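Local coordinates for protein phosphodiesterase (PDB 6CPU) that belongs to the phosphodiesterase branch of the largely helical HD superfamily and holds a zinc ion and a magnesium ion, at residues I242-G247 with S295-K300; L290-S295 with F302-K307; F536-F541 with E560-W565. All blocks are in the same frame, centred on the assembly; numbering follows the deposited sequence.

How the contacts relate
Followed from the N terminus, contact 1 joins the end of helix 227-242 and the loop beyond it to residues 295-300, closing an excursion of 47 residues that takes in helices 253-264 and 276-292. Contact 2 opens before contact 1 has closed: the two share Ser295 and cross, and 302-307 folds back on helix 276-292 across a gap of only six residues. A salt bridge of 2.6 Å from Lys298 NZ to Glu304 OE1 joins them. Contact 3 follows in series, pairing helices 525-547 and 552-569 and closing a span of 18 residues that includes the turn between them; its centre lies about 20 Å from that of contact 2, with Lys307 CD near Glu560 OE2.

Contact 1 (I242-G247 with S295-K300); sequences IKQVEG and SLPKFK
Gln244 lays CG and its amide carbon CD against Pro297 and sets CG against the tip of Leu296, and these three residues account for nearly all of the 106 Å² buried between the two segments. The contact is partly buried and rests on van der Waals packing. Its backbones stay well apart: the closest approach of alpha carbons is 7.6 Å, from Gln244 CA to Leu296 CA.

Gln244 is the third residue of a type I turn running from Ile242 to Val245, held by a bond of 3.0 Å from Val245 N to Ile242 O. The turn aims its CB at the 295-300 segment, and the side chain then folds at its second torsion (chi2 -48°), which lays the terminal amide alongside the proline instead of extending it past. Pro297 approaches from the opposite direction. Its ring meets the glutamine with two carbons, CG and CD, each 4.0 Å from Gln244 CD, so the amide carbon rests near the CG-CD bond of the pyrrolidine.

Leu296 plays a smaller part. Its chain runs at about a right angle to that of Gln244 and brings one branch across, with Leu296 CD2 4.0 Å from Gln244 CG. That methyl and Pro297 CD, itself 4.1 Å from Gln244 CG, both lie against the same methylene of the glutamine.

The contact joins the loop after helix 227-242 to the loop after helix 276-292. Tyr240, in the last turn of helix 227-242, also links the two parts, hydrogen bonding through OH to Pro297 O and meeting Phe299 edge-to-face. Ile242 and Val245 reach Leu340 and Pro336 of helix 336-348, while Leu296 touches both Thr339 of that helix and Phe287 of helix 276-292.

Contact 2 (L290-S295 with F302-K307); sequences LIRLGS and FVEDPK
Arg292 reaches out to grip Glu304 O end-on with both terminal nitrogens, NH1 at 2.9 Å and NH2 at 3.1 Å. Both come from the same face of the carbonyl plane, but NH1 is tilted only 21° from it, whereas NH2 stands well above it. A salt bridge to the Glu304 side chain adds a weak bond, Arg292 NH1 to Glu304 OE2, 3.3 Å; the other carboxylate oxygen, OE1, is engaged by Lys298.

The arginine leaves the last turn of helix 276-292, which ends in a Schellman motif: Gly294, with positive phi, donates to Ile291 O, and Ser295 N to Leu290 O. In the facing loop an Asx turn, Lys307 N to Asp305 OD1 at 3.0 Å, spans Pro306.

The guanidinium is sandwiched between two apolar groups. Phe302 CZ lies over the centre of one face, 3.6 Å from Arg292 CZ, with the planes inclined by 57°; Pro306 covers the opposite face nearer the rim, and Tyr553 adds a cation-pi contact.

The apolar part is a CH-pi contact: Ile291 CG2 sits over a face of the Phe302 ring, 4.2 Å from its centroid and 20° off the normal.

Contact 3 (F536-F541 with E560-W565); sequences FAENLF and ENKLFW
Lys562 NZ is gripped by two side chains of the helix it faces: Glu538 OE1, at 2.8 Å from NZ, and Asn534 OD1, one helical turn earlier. The first of these is a salt bridge and is also the single close contact between segments 536-541 and 560-565, which explains why they bury just 73 Å² between them.

The bridge is made through one carboxylate oxygen. Glu538 OE2 remains 3.8 Å from Lys562 NZ, too distant to share the ammonium, and OE1 receives it on the syn lone pair, the side facing the other oxygen. Lys562 CE at 3.9 Å and Lys562 CD at 4.1 Å from Glu538 OE1 show that this oxygen lies to the side of the lysine's end, in keeping with side chains that cross at about a right angle.

Both partners have to stretch, since Glu538 CA and Lys562 CA are 9.6 Å apart. Each points its CB at the other helix. In the lysine, CG stands opposite the backbone N (chi1 -171°) and every later torsion is likewise near trans, giving the full length of the chain; the glutamate is extended too. Two acceptors a turn apart on one helix probably limit how far the ammonium can wander.

Side-chain packing between the two helices flanks the bridge: Lys562 lies on Ile533, Glu538 on Met559, and Phe541 reaches Thr554, Cys555 and Ile558, while Trp565 reaches Ile525, His526 and Gln529. Partners thus climb on one helix as they descend on the other. That order, with the short connection between residues 547 and 552, marks an antiparallel helical hairpin, formed here by the last two helices of the chain, with the salt bridge joining them at the surface.

Contact 1 (I242-G247 with S295-K300)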
# COMPACT_ATOMS: atom_id res chain seq x y z
N ILE A 242 -5.22 -1.45 18.27
CA ILE A 242 -6.61 -1.19 18.66
C ILE A 242 -6.87 -1.64 20.11
O ILE A 242 -7.52 -0.94 20.88
CB ILE A 242 -7.63 -1.87 17.71
CG1 ILE A 242 -7.61 -1.20 16.33
CG2 ILE A 242 -9.04 -1.82 18.26
CD1 ILE A 242 -8.32 -1.99 15.25
N LYS A 243 -6.35 -2.81 20.47
CA LYS A 243 -6.51 -3.35 21.83
C LYS A 243 -5.96 -2.45 22.94
O LYS A 243 -6.36 -2.60 24.09
CB LYS A 243 -5.86 -4.73 21.95
CG LYS A 243 -6.67 -5.86 21.35
CD LYS A 243 -5.91 -7.17 21.47
CE LYS A 243 -6.65 -8.33 20.83
NZ LYS A 243 -5.71 -9.45 20.57
N GLN A 244 -5.02 -1.56 22.62
CA GLN A 244 -4.45 -0.66 23.61
C GLN A 244 -5.26 0.63 23.79
O GLN A 244 -5.01 1.39 24.73
CB GLN A 244 -2.99 -0.31 23.29
CG GLN A 244 -2.09 -1.46 22.83
CD GLN A 244 -2.17 -2.71 23.70
OE1 GLN A 244 -2.06 -3.83 23.20
NE2 GLN A 244 -2.35 -2.52 25.00
N VAL A 245 -6.23 0.89 22.91
CA VAL A 245 -6.98 2.15 22.96
C VAL A 245 -8.17 1.99 23.88
O VAL A 245 -9.09 1.22 23.58
CB VAL A 245 -7.45 2.62 21.57
CG1 VAL A 245 -8.07 4.00 21.67
CG2 VAL A 245 -6.27 2.64 20.61
N GLU A 246 -8.16 2.74 24.98
CA GLU A 246 -9.11 2.59 26.08
C GLU A 246 -10.58 2.58 25.64
O GLU A 246 -11.22 1.53 25.66
CB GLU A 246 -8.86 3.69 27.13
CG GLU A 246 -9.68 3.55 28.41
CD GLU A 246 -9.17 2.44 29.31
OE1 GLU A 246 -8.16 2.66 30.02
OE2 GLU A 246 -9.78 1.35 29.31
N GLY A 247 -11.11 3.72 25.23
CA GLY A 247 -12.54 3.83 24.96
C GLY A 247 -12.91 3.48 23.53
O GLY A 247 -13.72 4.17 22.91
N SER A 295 5.28 3.31 23.19
CA SER A 295 3.91 3.66 22.81
C SER A 295 3.04 2.42 22.63
O SER A 295 1.82 2.51 22.68
CB SER A 295 3.88 4.50 21.53
OG SER A 295 4.11 5.86 21.82
N LEU A 296 3.69 1.28 22.41
CA LEU A 296 3.03 -0.02 22.44
C LEU A 296 3.86 -0.95 23.30
O LEU A 296 5.09 -0.90 23.23
CB LEU A 296 2.97 -0.63 21.05
CG LEU A 296 2.10 0.04 19.99
CD1 LEU A 296 2.57 -0.43 18.62
CD2 LEU A 296 0.63 -0.26 20.20
N PRO A 297 3.21 -1.84 24.06
CA PRO A 297 3.96 -2.81 24.86
C PRO A 297 4.61 -3.88 24.00
O PRO A 297 4.10 -4.20 22.92
CB PRO A 297 2.90 -3.43 25.77
CG PRO A 297 1.61 -3.27 25.03
CD PRO A 297 1.75 -2.07 24.14
N LYS A 298 5.72 -4.43 24.47
CA LYS A 298 6.37 -5.52 23.76
C LYS A 298 5.48 -6.75 23.86
O LYS A 298 4.60 -6.82 24.73
CB LYS A 298 7.76 -5.80 24.34
CG LYS A 298 8.62 -4.55 24.45
CD LYS A 298 10.09 -4.87 24.62
CE LYS A 298 10.85 -3.61 25.01
NZ LYS A 298 12.33 -3.81 25.02
N PHE A 299 5.69 -7.70 22.96
CA PHE A 299 4.88 -8.91 22.90
C PHE A 299 5.78 -10.14 22.89
O PHE A 299 6.99 -10.04 22.64
CB PHE A 299 3.93 -8.90 21.67
CG PHE A 299 4.60 -8.58 20.36
CD1 PHE A 299 4.90 -9.59 19.46
CD2 PHE A 299 4.89 -7.28 20.00
CE1 PHE A 299 5.50 -9.33 18.24
CE2 PHE A 299 5.50 -7.00 18.78
CZ PHE A 299 5.80 -8.02 17.91
N LYS A 300 5.20 -11.30 23.16
CA LYS A 300 5.99 -12.53 23.32
C LYS A 300 6.85 -12.83 22.10
O LYS A 300 7.95 -13.37 22.22
CB LYS A 300 5.07 -13.71 23.61
CG LYS A 300 5.81 -14.98 23.99
CD LYS A 300 4.86 -16.04 24.54
CE LYS A 300 5.63 -17.17 25.20
NZ LYS A 300 4.76 -18.36 25.41

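Contact 2 (L290-S295 with F302-K307)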
# COMPACT_ATOMS: atom_id res chain seq x y z
N LEU A 290 7.35 2.38 17.44
CA LEU A 290 6.39 2.64 18.49
C LEU A 290 6.55 1.71 19.71
O LEU A 290 6.33 2.14 20.85
CB LEU A 290 4.97 2.55 17.94
CG LEU A 290 4.60 3.69 16.98
CD1 LEU A 290 3.47 3.28 16.03
CD2 LEU A 290 4.22 4.94 17.76
N ILE A 291 6.93 0.46 19.48
CA ILE A 291 7.20 -0.45 20.60
C ILE A 291 8.43 0.03 21.37
O ILE A 291 8.37 0.24 22.58
CB ILE A 291 7.40 -1.90 20.14
CG1 ILE A 291 6.05 -2.49 19.70
CG2 ILE A 291 7.99 -2.76 21.26
CD1 ILE A 291 6.18 -3.63 18.73
N ARG A 292 9.52 0.25 20.65
CA ARG A 292 10.77 0.67 21.27
C ARG A 292 10.68 2.06 21.93
O ARG A 292 11.50 2.38 22.79
CB ARG A 292 11.91 0.60 20.26
CG ARG A 292 12.21 -0.82 19.81
CD ARG A 292 13.53 -0.90 19.07
NE ARG A 292 13.73 -2.19 18.40
CZ ARG A 292 14.15 -3.31 18.99
NH1 ARG A 292 14.41 -3.34 20.29
NH2 ARG A 292 14.30 -4.41 18.27
N LEU A 293 9.69 2.85 21.54
CA LEU A 293 9.38 4.14 22.19
C LEU A 293 8.43 3.99 23.38
O LEU A 293 8.12 4.98 24.04
CB LEU A 293 8.75 5.10 21.18
CG LEU A 293 9.73 5.70 20.16
CD1 LEU A 293 8.99 6.24 18.94
CD2 LEU A 293 10.57 6.79 20.81
N GLY A 294 7.94 2.78 23.63
CA GLY A 294 7.02 2.54 24.72
C GLY A 294 5.60 2.99 24.45
O GLY A 294 4.79 3.05 25.37
N SER A 295 5.28 3.31 23.19
CA SER A 295 3.91 3.66 22.81
C SER A 295 3.04 2.42 22.63
O SER A 295 1.82 2.51 22.68
CB SER A 295 3.88 4.50 21.53
OG SER A 295 4.11 5.86 21.82
N PHE A 302 8.15 -10.69 19.98
CA PHE A 302 9.03 -9.58 19.65
C PHE A 302 10.49 -9.99 19.86
O PHE A 302 10.83 -10.58 20.88
CB PHE A 302 8.67 -8.37 20.50
CG PHE A 302 9.48 -7.15 20.20
CD1 PHE A 302 9.17 -6.34 19.11
CD2 PHE A 302 10.55 -6.79 21.01
CE1 PHE A 302 9.91 -5.21 18.84
CE2 PHE A 302 11.30 -5.66 20.74
CZ PHE A 302 10.98 -4.87 19.65
N VAL A 303 11.35 -9.67 18.88
CA VAL A 303 12.77 -10.02 18.94
C VAL A 303 13.57 -8.79 19.36
O VAL A 303 13.75 -7.85 18.59
CB VAL A 303 13.27 -10.58 17.60
CG1 VAL A 303 14.76 -10.88 17.65
CG2 VAL A 303 12.49 -11.83 17.22
N GLU A 304 14.03 -8.80 20.61
CA GLU A 304 14.63 -7.62 21.23
C GLU A 304 15.81 -7.04 20.45
O GLU A 304 15.97 -5.82 20.40
CB GLU A 304 15.06 -7.95 22.66
CG GLU A 304 15.55 -6.76 23.46
CD GLU A 304 14.51 -5.67 23.61
OE1 GLU A 304 13.35 -5.99 23.95
OE2 GLU A 304 14.85 -4.49 23.39
N ASP A 305 16.62 -7.90 19.84
CA ASP A 305 17.85 -7.48 19.17
C ASP A 305 17.59 -7.17 17.70
O ASP A 305 17.41 -8.09 16.89
CB ASP A 305 18.91 -8.57 19.30
CG ASP A 305 20.29 -8.13 18.80
OD1 ASP A 305 20.39 -7.18 17.99
OD2 ASP A 305 21.28 -8.76 19.21
N PRO A 306 17.62 -5.88 17.32
CA PRO A 306 17.23 -5.51 15.96
C PRO A 306 18.24 -5.91 14.88
O PRO A 306 17.92 -5.87 13.70
CB PRO A 306 17.11 -3.99 16.03
CG PRO A 306 18.09 -3.60 17.08
CD PRO A 306 18.08 -4.71 18.10
N LYS A 307 19.45 -6.30 15.28
CA LYS A 307 20.52 -6.57 14.31
C LYS A 307 20.47 -8.00 13.80
O LYS A 307 21.15 -8.34 12.82
CB LYS A 307 21.89 -6.22 14.92
CG LYS A 307 21.89 -4.84 15.59
CD LYS A 307 23.25 -4.35 16.05
CE LYS A 307 23.06 -3.15 16.98
NZ LYS A 307 24.26 -2.28 17.11

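Contact 3 (F536-F541 with E560-W565)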
# COMPACT_ATOMS: atom_id res chain seq x y z
N PHE A 536 20.62 11.72 2.43
CA PHE A 536 19.33 11.74 3.16
C PHE A 536 19.30 11.00 4.51
O PHE A 536 18.98 11.60 5.54
CB PHE A 536 18.20 11.21 2.27
CG PHE A 536 17.97 12.03 1.02
CD1 PHE A 536 17.57 13.36 1.11
CD2 PHE A 536 18.15 11.47 -0.24
CE1 PHE A 536 17.37 14.11 -0.03
CE2 PHE A 536 17.95 12.22 -1.39
CZ PHE A 536 17.55 13.55 -1.28
N ALA A 537 19.60 9.70 4.50
CA ALA A 537 19.27 8.83 5.65
C ALA A 537 20.09 9.12 6.91
O ALA A 537 19.53 9.33 7.99
CB ALA A 537 19.42 7.37 5.26
N GLU A 538 21.41 9.12 6.76
CA GLU A 538 22.32 9.33 7.89
C GLU A 538 21.87 10.52 8.73
O GLU A 538 21.69 10.39 9.94
CB GLU A 538 23.76 9.51 7.42
CG GLU A 538 24.80 9.47 8.54
CD GLU A 538 26.18 9.07 8.06
OE1 GLU A 538 26.47 9.19 6.85
OE2 GLU A 538 26.99 8.61 8.90
N ASN A 539 21.64 11.66 8.08
CA ASN A 539 21.26 12.88 8.79
C ASN A 539 19.90 12.82 9.47
O ASN A 539 19.75 13.30 10.59
CB ASN A 539 21.31 14.08 7.84
CG ASN A 539 22.73 14.46 7.47
OD1 ASN A 539 23.67 14.24 8.23
ND2 ASN A 539 22.89 15.04 6.29
N LEU A 540 18.90 12.25 8.79
CA LEU A 540 17.55 12.16 9.38
C LEU A 540 17.52 11.24 10.60
O LEU A 540 16.96 11.59 11.64
CB LEU A 540 16.53 11.67 8.35
CG LEU A 540 15.09 11.50 8.87
CD1 LEU A 540 14.47 12.84 9.24
CD2 LEU A 540 14.23 10.77 7.85
N PHE A 541 18.09 10.05 10.47
CA PHE A 541 18.05 9.09 11.56
C PHE A 541 18.89 9.56 12.77
O PHE A 541 18.41 9.53 13.91
CB PHE A 541 18.47 7.70 11.07
CG PHE A 541 17.37 6.97 10.34
CD1 PHE A 541 16.34 6.36 11.04
CD2 PHE A 541 17.33 6.95 8.95
CE1 PHE A 541 15.32 5.71 10.38
CE2 PHE A 541 16.30 6.30 8.28
CZ PHE A 541 15.30 5.69 8.99
N GLU A 560 26.88 0.27 9.73
CA GLU A 560 27.31 -1.09 9.37
C GLU A 560 27.10 -1.37 7.88
O GLU A 560 28.00 -1.86 7.19
CB GLU A 560 26.58 -2.14 10.20
CG GLU A 560 27.00 -2.18 11.66
CD GLU A 560 26.32 -3.30 12.44
OE1 GLU A 560 26.41 -4.47 12.00
OE2 GLU A 560 25.72 -3.01 13.50
N ASN A 561 25.90 -1.05 7.38
CA ASN A 561 25.61 -1.19 5.96
C ASN A 561 26.49 -0.28 5.10
O ASN A 561 26.98 -0.71 4.05
CB ASN A 561 24.13 -0.90 5.67
CG ASN A 561 23.20 -1.98 6.20
OD1 ASN A 561 23.59 -3.14 6.37
ND2 ASN A 561 21.94 -1.61 6.45
N LYS A 562 26.68 0.96 5.54
CA LYS A 562 27.51 1.92 4.80
C LYS A 562 28.95 1.42 4.64
O LYS A 562 29.51 1.47 3.54
CB LYS A 562 27.51 3.28 5.51
CG LYS A 562 28.15 4.41 4.71
CD LYS A 562 28.04 5.72 5.46
CE LYS A 562 28.80 6.83 4.75
NZ LYS A 562 28.69 8.13 5.48
N LEU A 563 29.52 0.93 5.73
CA LEU A 563 30.88 0.38 5.70
C LEU A 563 31.01 -0.75 4.69
O LEU A 563 31.98 -0.80 3.93
CB LEU A 563 31.29 -0.12 7.09
CG LEU A 563 31.47 0.95 8.17
CD1 LEU A 563 31.81 0.31 9.51
CD2 LEU A 563 32.55 1.96 7.77
N PHE A 564 30.01 -1.63 4.65
CA PHE A 564 30.01 -2.74 3.70
C PHE A 564 29.93 -2.25 2.27
O PHE A 564 30.62 -2.76 1.39
CB PHE A 564 28.84 -3.69 3.98
CG PHE A 564 28.74 -4.84 3.01
CD1 PHE A 564 29.32 -6.06 3.30
CD2 PHE A 564 28.06 -4.69 1.81
CE1 PHE A 564 29.23 -7.11 2.40
CE2 PHE A 564 27.98 -5.73 0.91
CZ PHE A 564 28.56 -6.95 1.21
N TRP A 565 29.07 -1.27 2.02
CA TRP A 565 28.90 -0.73 0.67
C TRP A 565 30.15 0.03 0.24
O TRP A 565 30.56 -0.07 -0.91
CB TRP A 565 27.66 0.18 0.58
CG TRP A 565 26.34 -0.56 0.73
CD1 TRP A 565 25.34 -0.27 1.61
CD2 TRP A 565 25.90 -1.70 -0.02
NE1 TRP A 565 24.30 -1.16 1.45
CE2 TRP A 565 24.62 -2.04 0.46
CE3 TRP A 565 26.46 -2.46 -1.06
CZ2 TRP A 565 23.89 -3.12 -0.06
CZ3 TRP A 565 25.73 -3.52 -1.57
CH2 TRP A 565 24.46 -3.84 -1.08